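Long-range contacts in H127A/Y244A mutant of alginate lyase AlyC3 in complex with dimannuronate (Psychromonas sp., PDB 7C8F), which is a PL7-family alginate lyase that probably cleaves alginate by beta-elimination, here as a double mutant holding a dimannuronate in its cleft: residues Q124-L130 against H233-K239; H140-V146 against F158-K163; E26-S32 against R77-H83. One frame throughout, in Å; residues are numbered along the deposited sequence. Where two conformers were deposited one is given.

Interaction 1: residues Q124-L130 against H233-K239; sequences QVANKGL and HLLSYFK. With BEM (beta-D-mannopyranuronic acid), chain D.
With chi1 at 60°, CG of Y237 sits between its own backbone N and carbonyl carbon, and this swings the phenol ring across to the neighbouring strand, where one face lies against A126. The methyl CB of A126 stands 3.7 Å from the centroid of the Y237 ring, a CH-pi contact offset toward the rim; the small alanine leaves room for so large a ring. The phenol OH shares a water with N127 O, and R81 makes a cation-pi contact with the same ring. Q124, with CG anti to the backbone N (chi1 -173°) and the chain extended beyond it, runs alongside K239. In one of its two conformers, Q124 NE2 donates a hydrogen bond to O6B of the chain D mannuronate at 3.1 Å, while K239 NZ, salt-bridged to E79, holds a water at 2.6 Å that donates to O6B and O5 of that sugar.

These side chains stand on one face of an antiparallel pair within the jelly-roll beta-sandwich of PL7 alginate lyases, the face that carries the substrate cleft. A126 and Y237 form a hydrogen-bonded pair, Y237 N lying 2.9 Å from A126 O. On the other face V125 CG2 meets F238 CE1 at 3.7 Å, apolar groups suited to the sandwich interior beside I207 and V209. Near the strand end G129 takes up a positive phi (149°), where a CB would jam against the preceding carbonyl O, and its O accepts L235 N. Beyond it L130 CD2 touches the edge of the H233 ring, and that ring stacks on H233 of the second subunit.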
loop_
_atom_site.group_PDB
_atom_site.type_symbol
_atom_site.label_atom_id
_atom_site.label_comp_id
_atom_site.label_asym_id
_atom_site.label_seq_id
_atom_site.Cartn_x
_atom_site.Cartn_y
_atom_site.Cartn_z
ATOM N N GLN B 124 16.760 13.315 -2.248
ATOM C CA GLN B 124 15.820 12.245 -2.537
ATOM C C GLN B 124 14.833 12.090 -1.387
ATOM O O GLN B 124 15.180 12.283 -0.221
ATOM C CB GLN B 124 16.584 10.937 -2.805
ATOM C CG GLN B 124 15.762 9.756 -3.291
ATOM C CD GLN B 124 16.618 8.712 -4.002
ATOM O OE1 GLN B 124 17.362 9.034 -4.929
ATOM N NE2 GLN B 124 16.512 7.462 -3.571
ATOM N N VAL B 125 13.601 11.724 -1.732
ATOM C CA VAL B 125 12.656 11.158 -0.778
ATOM C C VAL B 125 12.422 9.733 -1.247
ATOM O O VAL B 125 11.883 9.516 -2.343
ATOM C CB VAL B 125 11.327 11.929 -0.715
ATOM C CG1 VAL B 125 10.372 11.263 0.294
ATOM C CG2 VAL B 125 11.538 13.401 -0.368
ATOM N N ALA B 126 12.839 8.761 -0.434
ATOM C CA ALA B 126 12.650 7.347 -0.719
ATOM C C ALA B 126 11.513 6.813 0.137
ATOM O O ALA B 126 11.038 7.476 1.058
ATOM C CB ALA B 126 13.927 6.579 -0.367
ATOM N N ASN B 127 11.051 5.605 -0.178
ATOM C CA ASN B 127 10.193 4.886 0.755
ATOM C C ASN B 127 10.960 3.729 1.362
ATOM O O ASN B 127 11.775 3.081 0.693
ATOM C CB ASN B 127 8.873 4.391 0.130
ATOM C CG ASN B 127 9.062 3.214 -0.808
ATOM O OD1 ASN B 127 8.853 2.053 -0.431
ATOM N ND2 ASN B 127 9.444 3.505 -2.034
ATOM N N LYS B 128 10.702 3.499 2.642
ATOM C CA LYS B 128 11.158 2.276 3.281
ATOM C C LYS B 128 10.214 1.136 2.925
ATOM O O LYS B 128 10.656 0.066 2.487
ATOM C CB LYS B 128 11.256 2.498 4.798
ATOM C CG LYS B 128 11.871 1.340 5.585
ATOM C CD LYS B 128 13.315 1.102 5.185
ATOM C CE LYS B 128 13.954 0.046 6.067
ATOM N NZ LYS B 128 15.394 -0.104 5.735
ATOM N N GLY B 129 8.914 1.362 3.070
ATOM C CA GLY B 129 7.883 0.369 2.800
ATOM C C GLY B 129 6.701 0.607 3.724
ATOM O O GLY B 129 6.474 1.728 4.170
ATOM N N LEU B 130 5.960 -0.466 4.016
ATOM C CA LEU B 130 4.806 -0.317 4.896
ATOM C C LEU B 130 5.202 -0.121 6.350
ATOM O O LEU B 130 4.381 0.364 7.137
ATOM C CB LEU B 130 3.941 -1.570 4.839
ATOM C CG LEU B 130 3.225 -1.848 3.525
ATOM C CD1 LEU B 130 2.565 -3.207 3.624
ATOM C CD2 LEU B 130 2.175 -0.777 3.203
ATOM N N HIS B 233 0.396 5.063 2.305
ATOM C CA HIS B 233 0.769 3.880 3.083
ATOM C C HIS B 233 2.274 3.685 3.227
ATOM O O HIS B 233 2.693 2.806 3.995
ATOM C CB HIS B 233 0.195 2.621 2.423
ATOM C CG HIS B 233 0.569 2.486 0.975
ATOM N ND1 HIS B 233 0.305 3.473 0.051
ATOM C CD2 HIS B 233 1.183 1.485 0.296
ATOM C CE1 HIS B 233 0.725 3.083 -1.140
ATOM N NE2 HIS B 233 1.249 1.875 -1.024
ATOM N N LEU B 234 3.100 4.458 2.522
ATOM C CA LEU B 234 4.535 4.196 2.463
ATOM C C LEU B 234 5.292 5.123 3.412
ATOM O O LEU B 234 5.306 6.343 3.222
ATOM C CB LEU B 234 5.031 4.348 1.023
ATOM C CG LEU B 234 4.426 3.314 0.069
ATOM C CD1 LEU B 234 4.754 3.685 -1.375
ATOM C CD2 LEU B 234 4.957 1.920 0.410
ATOM N N LEU B 235 5.930 4.544 4.426
ATOM C CA LEU B 235 6.851 5.315 5.252
ATOM C C LEU B 235 8.041 5.743 4.407
ATOM O O LEU B 235 8.575 4.955 3.618
ATOM C CB LEU B 235 7.340 4.461 6.424
ATOM C CG LEU B 235 6.257 3.946 7.375
ATOM C CD1 LEU B 235 6.892 3.186 8.539
ATOM C CD2 LEU B 235 5.393 5.092 7.901
ATOM N N SER B 236 8.447 7.004 4.559
ATOM C CA SER B 236 9.376 7.630 3.633
ATOM C C SER B 236 10.526 8.286 4.392
ATOM O O SER B 236 10.464 8.493 5.611
ATOM C CB SER B 236 8.627 8.628 2.746
ATOM O OG SER B 236 7.599 7.943 2.019
ATOM N N TYR B 237 11.600 8.600 3.666
ATOM C CA TYR B 237 12.776 9.155 4.326
ATOM C C TYR B 237 13.582 9.996 3.354
ATOM O O TYR B 237 13.478 9.848 2.129
ATOM C CB TYR B 237 13.666 8.078 4.957
ATOM C CG TYR B 237 14.235 7.030 4.014
ATOM C CD1 TYR B 237 13.535 5.860 3.725
ATOM C CD2 TYR B 237 15.497 7.195 3.455
ATOM C CE1 TYR B 237 14.085 4.892 2.894
ATOM C CE2 TYR B 237 16.057 6.233 2.642
ATOM C CZ TYR B 237 15.345 5.083 2.356
ATOM O OH TYR B 237 15.881 4.109 1.528
ATOM N N PHE B 238 14.398 10.884 3.919
ATOM C CA PHE B 238 15.238 11.795 3.154
ATOM C C PHE B 238 16.653 11.255 2.972
ATOM O O PHE B 238 17.224 10.636 3.878
ATOM C CB PHE B 238 15.392 13.129 3.887
ATOM C CG PHE B 238 14.159 13.986 3.904
ATOM C CD1 PHE B 238 13.556 14.406 2.715
ATOM C CD2 PHE B 238 13.645 14.446 5.107
ATOM C CE1 PHE B 238 12.443 15.228 2.750
ATOM C CE2 PHE B 238 12.544 15.278 5.140
ATOM C CZ PHE B 238 11.935 15.668 3.962
ATOM N N LYS B 239 17.242 11.558 1.812
ATOM C CA LYS B 239 18.670 11.402 1.581
ATOM C C LYS B 239 19.199 12.635 0.871
ATOM O O LYS B 239 18.478 13.297 0.113
ATOM C CB LYS B 239 19.001 10.183 0.719
ATOM C CG LYS B 239 18.610 8.877 1.389
ATOM C CD LYS B 239 19.245 7.659 0.739
ATOM C CE LYS B 239 18.571 7.319 -0.578
ATOM N NZ LYS B 239 19.239 6.121 -1.174
HETATM C C1 BEM D . 17.588 1.460 -4.984
HETATM C C2 BEM D . 16.369 0.923 -5.712
HETATM O O2 BEM D . 15.187 1.416 -5.108
HETATM C C3 BEM D . 16.430 1.297 -7.170
HETATM O O3 BEM D . 15.252 0.929 -7.817
HETATM C C4 BEM D . 16.694 2.784 -7.359
HETATM O O4 BEM D . 17.061 2.993 -8.719
HETATM C C5 BEM D . 17.851 3.227 -6.494
HETATM O O5 BEM D . 17.716 2.841 -5.148
HETATM C C6 BEM D . 17.846 4.704 -6.536
HETATM O O6B BEM D . 17.314 5.311 -5.608
HETATM O O6A BEM D . 18.521 5.260 -7.386
HETATM O O1 BEM D . 17.474 1.267 -3.586
HETATM O O HOH W 1 18.688 4.890 -3.382
HETATM O O HOH W 2 14.391 2.012 0.963
HETATM O O HOH W 3 1.920 1.403 6.258
#

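Interaction 2: residues H140-V146 against F158-K163; sequences HPLLRVV and FWAMVK. With BEM (beta-D-mannopyranuronic acid), chain C.
L143 and V146 pack against F158-K163 from the two faces of the strand pair. Toward the sandwich interior, CD1 of L143 comes within 3.6 Å of A160 CB and also touches CG2 of V162; the short alanine makes room for the leucine branch. With chi1 at 168°, L143 has CG anti to its backbone N, and the bend at chi2 then turns CD1 across to A160. On the cleft face, V146 CG2 touches both W159 CB and the methyl CE of M161.

The backbones form regular antiparallel pairing, M161 N to R144 O measuring 2.9 Å at a nearly straight 175°, within the concave sheet of the PL7 beta-sandwich. On the strand's other side, toward 119-129, L142 and L143 both face V125 in a classic beta bulge. Between the two segments the pairing ends in a looser join: a water links P141 O with M161 O, and only K163 N to L142 O continues the bonding. Here K163 CE lies 3.8 Å from H140 CD2, the lysine amine being held by V167 and N165. H140 ND1 donates to O6B of the chain C mannuronate at 2.8 Å, while C169 N meets its NE2. An alanine in place of H140 is likely to leave that carboxylate oxygen without its imidazole donor and C169 N without its acceptor. R144, salt-bridged to E119, lays its guanidinium face under sugar O3.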
loop_
_atom_site.group_PDB
_atom_site.type_symbol
_atom_site.label_atom_id
_atom_site.label_comp_id
_atom_site.label_asym_id
_atom_site.label_seq_id
_atom_site.Cartn_x
_atom_site.Cartn_y
_atom_site.Cartn_z
ATOM N N HIS B 140 11.194 2.489 -6.137
ATOM C CA HIS B 140 11.190 3.746 -6.863
ATOM C C HIS B 140 11.130 4.801 -5.761
ATOM O O HIS B 140 10.284 4.691 -4.850
ATOM C CB HIS B 140 9.954 3.903 -7.759
ATOM C CG HIS B 140 9.688 2.739 -8.670
ATOM N ND1 HIS B 140 10.423 2.503 -9.813
ATOM C CD2 HIS B 140 8.747 1.766 -8.622
ATOM C CE1 HIS B 140 9.953 1.426 -10.423
ATOM N NE2 HIS B 140 8.933 0.960 -9.723
ATOM N N PRO B 141 11.976 5.826 -5.798
ATOM C CA PRO B 141 11.834 6.919 -4.831
ATOM C C PRO B 141 10.647 7.792 -5.182
ATOM O O PRO B 141 10.267 7.927 -6.351
ATOM C CB PRO B 141 13.144 7.700 -4.975
ATOM C CG PRO B 141 13.589 7.424 -6.350
ATOM C CD PRO B 141 13.073 6.048 -6.749
ATOM N N LEU B 142 10.052 8.396 -4.151
ATOM C CA LEU B 142 9.016 9.389 -4.397
ATOM C C LEU B 142 9.569 10.569 -5.181
ATOM O O LEU B 142 8.920 11.059 -6.111
ATOM C CB LEU B 142 8.417 9.869 -3.073
ATOM C CG LEU B 142 7.385 10.992 -3.203
ATOM C CD1 LEU B 142 6.185 10.541 -4.020
ATOM C CD2 LEU B 142 6.953 11.499 -1.839
ATOM N N LEU B 143 10.767 11.033 -4.828
ATOM C CA LEU B 143 11.354 12.223 -5.430
ATOM C C LEU B 143 12.843 12.018 -5.618
ATOM O O LEU B 143 13.524 11.581 -4.688
ATOM C CB LEU B 143 11.135 13.437 -4.507
ATOM C CG LEU B 143 11.938 14.698 -4.868
ATOM C CD1 LEU B 143 11.448 15.307 -6.202
ATOM C CD2 LEU B 143 11.857 15.731 -3.733
ATOM N N ARG B 144 13.326 12.448 -6.760
ATOM C CA ARG B 144 14.712 12.630 -7.004
ATOM C C ARG B 144 14.896 14.094 -7.505
ATOM O O ARG B 144 14.266 14.489 -8.418
ATOM C CB ARG B 144 15.301 11.673 -8.035
ATOM C CG ARG B 144 15.337 10.231 -7.630
ATOM C CD ARG B 144 16.136 9.413 -8.642
ATOM N NE ARG B 144 15.604 9.478 -9.982
ATOM C CZ ARG B 144 16.263 9.857 -11.043
ATOM N NH1 ARG B 144 17.486 10.252 -10.947
ATOM N NH2 ARG B 144 15.675 9.900 -12.197
ATOM N N VAL B 145 15.767 14.842 -6.863
ATOM C CA VAL B 145 16.135 16.170 -7.308
ATOM C C VAL B 145 17.491 15.948 -7.974
ATOM O O VAL B 145 18.415 15.512 -7.374
ATOM C CB VAL B 145 16.219 17.221 -6.191
ATOM C CG1 VAL B 145 16.581 18.569 -6.796
ATOM C CG2 VAL B 145 14.890 17.335 -5.475
ATOM N N VAL B 146 17.543 16.282 -9.252
ATOM C CA VAL B 146 18.698 16.039 -10.072
ATOM C C VAL B 146 19.213 17.192 -10.887
ATOM O O VAL B 146 18.516 18.117 -11.132
ATOM C CB VAL B 146 18.382 14.921 -11.116
ATOM C CG1 VAL B 146 17.765 13.730 -10.461
ATOM C CG2 VAL B 146 17.470 15.400 -12.249
ATOM N N PHE B 158 18.144 21.816 -13.197
ATOM C CA PHE B 158 17.676 21.005 -12.081
ATOM C C PHE B 158 16.250 20.556 -12.364
ATOM O O PHE B 158 15.448 21.316 -12.917
ATOM C CB PHE B 158 17.634 21.863 -10.823
ATOM C CG PHE B 158 18.978 22.287 -10.313
ATOM C CD1 PHE B 158 19.992 21.362 -10.102
ATOM C CD2 PHE B 158 19.218 23.621 -10.026
ATOM C CE1 PHE B 158 21.217 21.760 -9.595
ATOM C CE2 PHE B 158 20.443 24.030 -9.519
ATOM C CZ PHE B 158 21.446 23.098 -9.316
ATOM N N TRP B 159 15.923 19.328 -11.954
ATOM C CA TRP B 159 14.586 18.776 -12.148
ATOM C C TRP B 159 14.164 18.034 -10.893
ATOM O O TRP B 159 14.998 17.444 -10.199
ATOM C CB TRP B 159 14.526 17.757 -13.301
ATOM C CG TRP B 159 14.936 18.315 -14.626
ATOM C CD1 TRP B 159 16.210 18.408 -15.103
ATOM C CD2 TRP B 159 14.080 18.857 -15.639
ATOM N NE1 TRP B 159 16.198 18.971 -16.358
ATOM C CE2 TRP B 159 14.909 19.265 -16.702
ATOM C CE3 TRP B 159 12.700 19.047 -15.743
ATOM C CZ2 TRP B 159 14.406 19.851 -17.859
ATOM C CZ3 TRP B 159 12.197 19.636 -16.913
ATOM C CH2 TRP B 159 13.053 20.025 -17.943
ATOM N N ALA B 160 12.859 18.040 -10.632
ATOM C CA ALA B 160 12.252 17.132 -9.660
ATOM C C ALA B 160 11.557 16.012 -10.422
ATOM O O ALA B 160 10.624 16.264 -11.192
ATOM C CB ALA B 160 11.246 17.868 -8.780
ATOM N N MET B 161 12.032 14.787 -10.236
ATOM C CA MET B 161 11.440 13.605 -10.843
ATOM C C MET B 161 10.563 12.975 -9.774
ATOM O O MET B 161 11.073 12.459 -8.775
ATOM C CB MET B 161 12.546 12.641 -11.269
ATOM C CG MET B 161 13.631 13.277 -12.150
ATOM S SD MET B 161 12.948 13.947 -13.681
ATOM C CE MET B 161 14.443 14.272 -14.633
ATOM N N VAL B 162 9.254 13.026 -9.961
ATOM C CA VAL B 162 8.297 12.621 -8.934
ATOM C C VAL B 162 7.575 11.368 -9.393
ATOM O O VAL B 162 6.896 11.375 -10.428
ATOM C CB VAL B 162 7.313 13.757 -8.612
ATOM C CG1 VAL B 162 6.300 13.312 -7.564
ATOM C CG2 VAL B 162 8.076 14.989 -8.131
ATOM N N LYS B 163 7.709 10.292 -8.620
ATOM C CA LYS B 163 6.935 9.089 -8.879
ATOM C C LYS B 163 5.483 9.387 -8.528
ATOM O O LYS B 163 5.190 9.853 -7.414
ATOM C CB LYS B 163 7.513 7.976 -8.000
ATOM C CG LYS B 163 6.709 6.686 -7.890
ATOM C CD LYS B 163 6.628 5.896 -9.204
ATOM C CE LYS B 163 6.146 4.463 -8.864
ATOM N NZ LYS B 163 5.794 3.633 -10.046
HETATM C C1 BEM C . 16.576 4.258 -9.127
HETATM C C2 BEM C . 17.337 4.740 -10.358
HETATM O O2 BEM C . 17.297 3.748 -11.373
HETATM C C3 BEM C . 16.648 5.963 -10.915
HETATM O O3 BEM C . 17.187 6.313 -12.146
HETATM C C4 BEM C . 15.276 5.537 -11.301
HETATM O O4 BEM C . 14.634 6.495 -12.089
HETATM C C5 BEM C . 14.558 5.204 -10.044
HETATM O O5 BEM C . 15.235 4.102 -9.497
HETATM C C6 BEM C . 13.159 4.849 -10.348
HETATM O O6B BEM C . 12.858 3.688 -10.483
HETATM O O6A BEM C . 12.375 5.745 -10.227
HETATM O O HOH W 4 11.228 9.720 -8.307
#

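Interaction 3: residues E26-S32 against R77-H83; sequences ESELQIS and RNEVRVH. With BEM (beta-D-mannopyranuronic acid), chain D; MLI (malonate ion), chain F.
Oxygen O8 of a malonate ion, probably from the crystallisation liquor, is gripped from both strands: Q30 NE2 donates to it at 2.9 Å and R81 NE at 2.8 Å. R81 NH1 adds a bond to O9, almost straight at 179°, so the guanidinium meets the carboxylate edge-on with two nitrogens. The amide and guanidinium planes stand 72° apart, and Q30 NE2 passes beside CG of R81. Q30 suits this place because its amide nitrogen also donates to E28 OE2 at 3.0 Å, which fixes the rotation of the amide.

E28 has CG between its backbone N and carbonyl carbon (chi1 63°), which carries the carboxylate to H83: NE2 of the imidazole donates to OE1 at 2.7 Å, with the oxygen in the ring plane and the carboxylate set almost perpendicular to the ring. Beneath, E28 and R81 are a hydrogen-bonded antiparallel pair in the curved sheet whose concave face bears the alginate cleft. The opposite face is packed by L29, V80, I31 and N78; I31 CD1 lies 3.5 Å from N78 OD1, a buried oxygen without a polar partner, whereas N78 ND2 bonds to K70 O.

At the far end S32 and R77 are joined by two bonds, S32 N to R77 O and R77 N to S32 OG, the serine serving as both backbone donor and side-chain acceptor. R77 grips E79 side-on, NE to OE1 at 2.9 Å and NH2 to OE2, and extends NH1 to O6A of the chain D mannuronate at 3.3 Å. Held by E79, its guanidinium is probably pre-set for a uronate carboxylate, and the malonate caught by R81 suggests that this face also attracts acidic groups farther along.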
loop_
_atom_site.group_PDB
_atom_site.type_symbol
_atom_site.label_atom_id
_atom_site.label_comp_id
_atom_site.label_asym_id
_atom_site.label_seq_id
_atom_site.Cartn_x
_atom_site.Cartn_y
_atom_site.Cartn_z
ATOM N N GLU B 26 20.979 12.995 13.207
ATOM C CA GLU B 26 19.717 12.407 12.792
ATOM C C GLU B 26 19.848 11.412 11.647
ATOM O O GLU B 26 18.887 10.901 11.175
ATOM C CB GLU B 26 18.776 13.528 12.342
ATOM C CG GLU B 26 18.269 14.452 13.453
ATOM C CD GLU B 26 17.251 13.789 14.333
ATOM O OE1 GLU B 26 16.323 13.216 13.801
ATOM O OE2 GLU B 26 17.380 13.829 15.547
ATOM N N SER B 27 21.073 11.162 11.246
ATOM C CA SER B 27 21.347 10.340 10.094
ATOM C C SER B 27 22.466 9.335 10.204
ATOM O O SER B 27 23.111 9.231 11.199
ATOM C CB SER B 27 21.756 11.257 8.919
ATOM O OG SER B 27 20.897 12.336 8.723
ATOM N N GLU B 28 22.654 8.605 9.120
ATOM C CA GLU B 28 23.772 7.706 8.929
ATOM C C GLU B 28 24.380 8.018 7.569
ATOM O O GLU B 28 23.766 8.672 6.816
ATOM C CB GLU B 28 23.416 6.226 9.053
ATOM C CG GLU B 28 22.442 5.701 8.031
ATOM C CD GLU B 28 22.040 4.280 8.330
ATOM O OE1 GLU B 28 21.712 3.999 9.471
ATOM O OE2 GLU B 28 22.076 3.490 7.408
ATOM N N LEU B 29 25.583 7.540 7.304
ATOM C CA LEU B 29 26.255 7.725 6.024
ATOM C C LEU B 29 26.190 6.415 5.254
ATOM O O LEU B 29 26.556 5.360 5.783
ATOM C CB LEU B 29 27.719 8.129 6.226
ATOM C CG LEU B 29 28.504 8.371 4.934
ATOM C CD1 LEU B 29 27.982 9.604 4.180
ATOM C CD2 LEU B 29 29.995 8.520 5.235
ATOM N N GLN B 30 25.679 6.477 4.029
ATOM C CA GLN B 30 25.584 5.322 3.142
ATOM C C GLN B 30 26.450 5.651 1.939
ATOM O O GLN B 30 26.109 6.531 1.141
ATOM C CB GLN B 30 24.126 5.060 2.741
ATOM C CG GLN B 30 23.217 4.850 3.958
ATOM C CD GLN B 30 21.794 4.427 3.620
ATOM O OE1 GLN B 30 21.334 4.555 2.479
ATOM N NE2 GLN B 30 21.087 3.918 4.630
ATOM N N ILE B 31 27.602 5.018 1.869
ATOM C CA ILE B 31 28.585 5.343 0.868
ATOM C C ILE B 31 29.227 4.141 0.208
ATOM O O ILE B 31 29.562 3.212 0.840
ATOM C CB ILE B 31 29.655 6.247 1.517
ATOM C CG1 ILE B 31 30.703 6.732 0.534
ATOM C CG2 ILE B 31 30.291 5.575 2.709
ATOM C CD1 ILE B 31 31.579 7.782 1.110
ATOM N N SER B 32 29.363 4.216 -1.093
ATOM C CA SER B 32 29.978 3.180 -1.851
ATOM C C SER B 32 31.495 3.253 -1.740
ATOM O O SER B 32 32.047 4.273 -1.542
ATOM C CB SER B 32 29.634 3.407 -3.318
ATOM O OG SER B 32 28.282 3.271 -3.578
ATOM N N ARG B 77 27.023 5.689 -4.961
ATOM C CA ARG B 77 26.377 6.779 -4.244
ATOM C C ARG B 77 27.154 7.132 -2.990
ATOM O O ARG B 77 28.012 6.380 -2.518
ATOM C CB ARG B 77 24.901 6.468 -3.945
ATOM C CG ARG B 77 24.613 5.056 -3.466
ATOM C CD ARG B 77 23.185 4.606 -3.822
ATOM N NE ARG B 77 22.199 5.682 -3.715
ATOM C CZ ARG B 77 21.368 6.037 -4.691
ATOM N NH1 ARG B 77 21.387 5.391 -5.850
ATOM N NH2 ARG B 77 20.507 7.033 -4.508
ATOM N N ASN B 78 26.819 8.300 -2.447
ATOM C CA ASN B 78 27.459 8.827 -1.249
ATOM C C ASN B 78 26.453 9.798 -0.629
ATOM O O ASN B 78 26.319 10.933 -1.095
ATOM C CB ASN B 78 28.761 9.519 -1.617
ATOM C CG ASN B 78 29.415 10.195 -0.434
ATOM O OD1 ASN B 78 28.980 10.039 0.705
ATOM N ND2 ASN B 78 30.485 10.947 -0.700
ATOM N N GLU B 79 25.732 9.340 0.390
ATOM C CA GLU B 79 24.577 10.081 0.862
ATOM C C GLU B 79 24.440 10.002 2.368
ATOM O O GLU B 79 24.691 8.955 2.975
ATOM C CB GLU B 79 23.273 9.508 0.275
ATOM C CG GLU B 79 23.145 9.673 -1.234
ATOM C CD GLU B 79 22.072 8.785 -1.825
ATOM O OE1 GLU B 79 22.008 7.581 -1.476
ATOM O OE2 GLU B 79 21.287 9.302 -2.642
ATOM N N VAL B 80 24.019 11.107 2.966
ATOM C CA VAL B 80 23.500 11.094 4.328
ATOM C C VAL B 80 22.035 10.674 4.265
ATOM O O VAL B 80 21.254 11.225 3.476
ATOM C CB VAL B 80 23.657 12.480 4.973
ATOM C CG1 VAL B 80 22.772 12.620 6.188
ATOM C CG2 VAL B 80 25.121 12.739 5.353
ATOM N N ARG B 81 21.663 9.691 5.084
ATOM C CA ARG B 81 20.328 9.098 5.105
ATOM C C ARG B 81 19.710 9.440 6.453
ATOM O O ARG B 81 20.164 8.942 7.489
ATOM C CB ARG B 81 20.403 7.584 4.875
ATOM C CG ARG B 81 19.059 6.867 4.686
ATOM C CD ARG B 81 18.402 6.460 6.013
ATOM N NE ARG B 81 17.463 5.345 5.818
ATOM C CZ ARG B 81 16.214 5.287 6.270
ATOM N NH1 ARG B 81 15.478 4.194 6.035
ATOM N NH2 ARG B 81 15.698 6.273 7.002
ATOM N N VAL B 82 18.721 10.329 6.449
ATOM C CA VAL B 82 18.059 10.731 7.686
ATOM C C VAL B 82 17.242 9.556 8.207
ATOM O O VAL B 82 16.478 8.932 7.466
ATOM C CB VAL B 82 17.202 11.989 7.456
ATOM C CG1 VAL B 82 16.543 12.442 8.748
ATOM C CG2 VAL B 82 18.057 13.129 6.860
ATOM N N HIS B 83 17.408 9.238 9.497
ATOM C CA HIS B 83 16.909 7.968 10.028
ATOM C C HIS B 83 15.391 7.862 10.094
ATOM O O HIS B 83 14.857 6.750 10.004
ATOM C CB HIS B 83 17.502 7.721 11.408
ATOM C CG HIS B 83 18.875 7.141 11.358
ATOM N ND1 HIS B 83 19.909 7.588 12.154
ATOM C CD2 HIS B 83 19.378 6.128 10.612
ATOM C CE1 HIS B 83 20.989 6.865 11.907
ATOM N NE2 HIS B 83 20.693 5.973 10.979
HETATM C C1 BEM D . 17.588 1.460 -4.984
HETATM C C2 BEM D . 16.369 0.923 -5.712
HETATM O O2 BEM D . 15.187 1.416 -5.108
HETATM C C3 BEM D . 16.430 1.297 -7.170
HETATM O O3 BEM D . 15.252 0.929 -7.817
HETATM C C4 BEM D . 16.694 2.784 -7.359
HETATM O O4 BEM D . 17.061 2.993 -8.719
HETATM C C5 BEM D . 17.851 3.227 -6.494
HETATM O O5 BEM D . 17.716 2.841 -5.148
HETATM C C6 BEM D . 17.846 4.704 -6.536
HETATM O O6B BEM D . 17.314 5.311 -5.608
HETATM O O6A BEM D . 18.521 5.260 -7.386
HETATM O O1 BEM D . 17.474 1.267 -3.586
HETATM C C1 MLI F . 18.044 1.244 2.967
HETATM C C2 MLI F . 19.418 0.702 3.240
HETATM C C3 MLI F . 17.621 2.219 4.022
HETATM O O6 MLI F . 20.270 0.839 2.384
HETATM O O7 MLI F . 19.681 0.141 4.280
HETATM O O8 MLI F . 18.317 3.182 4.237
HETATM O O9 MLI F . 16.614 1.961 4.580
HETATM O O HOH W 5 22.022 4.803 -0.039
HETATM O O HOH W 6 23.968 5.959 -0.582
#

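How the interactions relate
All three contacts lie in one antiparallel sheet, whose neighbouring strands run 27-31, 77-82, 235-240, 119-129, 143-148 and 157-163. Interaction 3 closes first along the chain; interaction 1 opens later, and interaction 2 falls within the span between its two segments. Centres of interactions 1 and 2 are 13 Å apart, joined where V125 N meets L143 O; those of 1 and 3 are 14 Å apart, joined by F238 O with V82 N. Interactions 2 and 3, 18 Å apart between centres, do not touch. Interaction 1 thus bridges the others, and together they line the cleft: interactions 1 and 3 meet one mannuronate, interaction 2 the other.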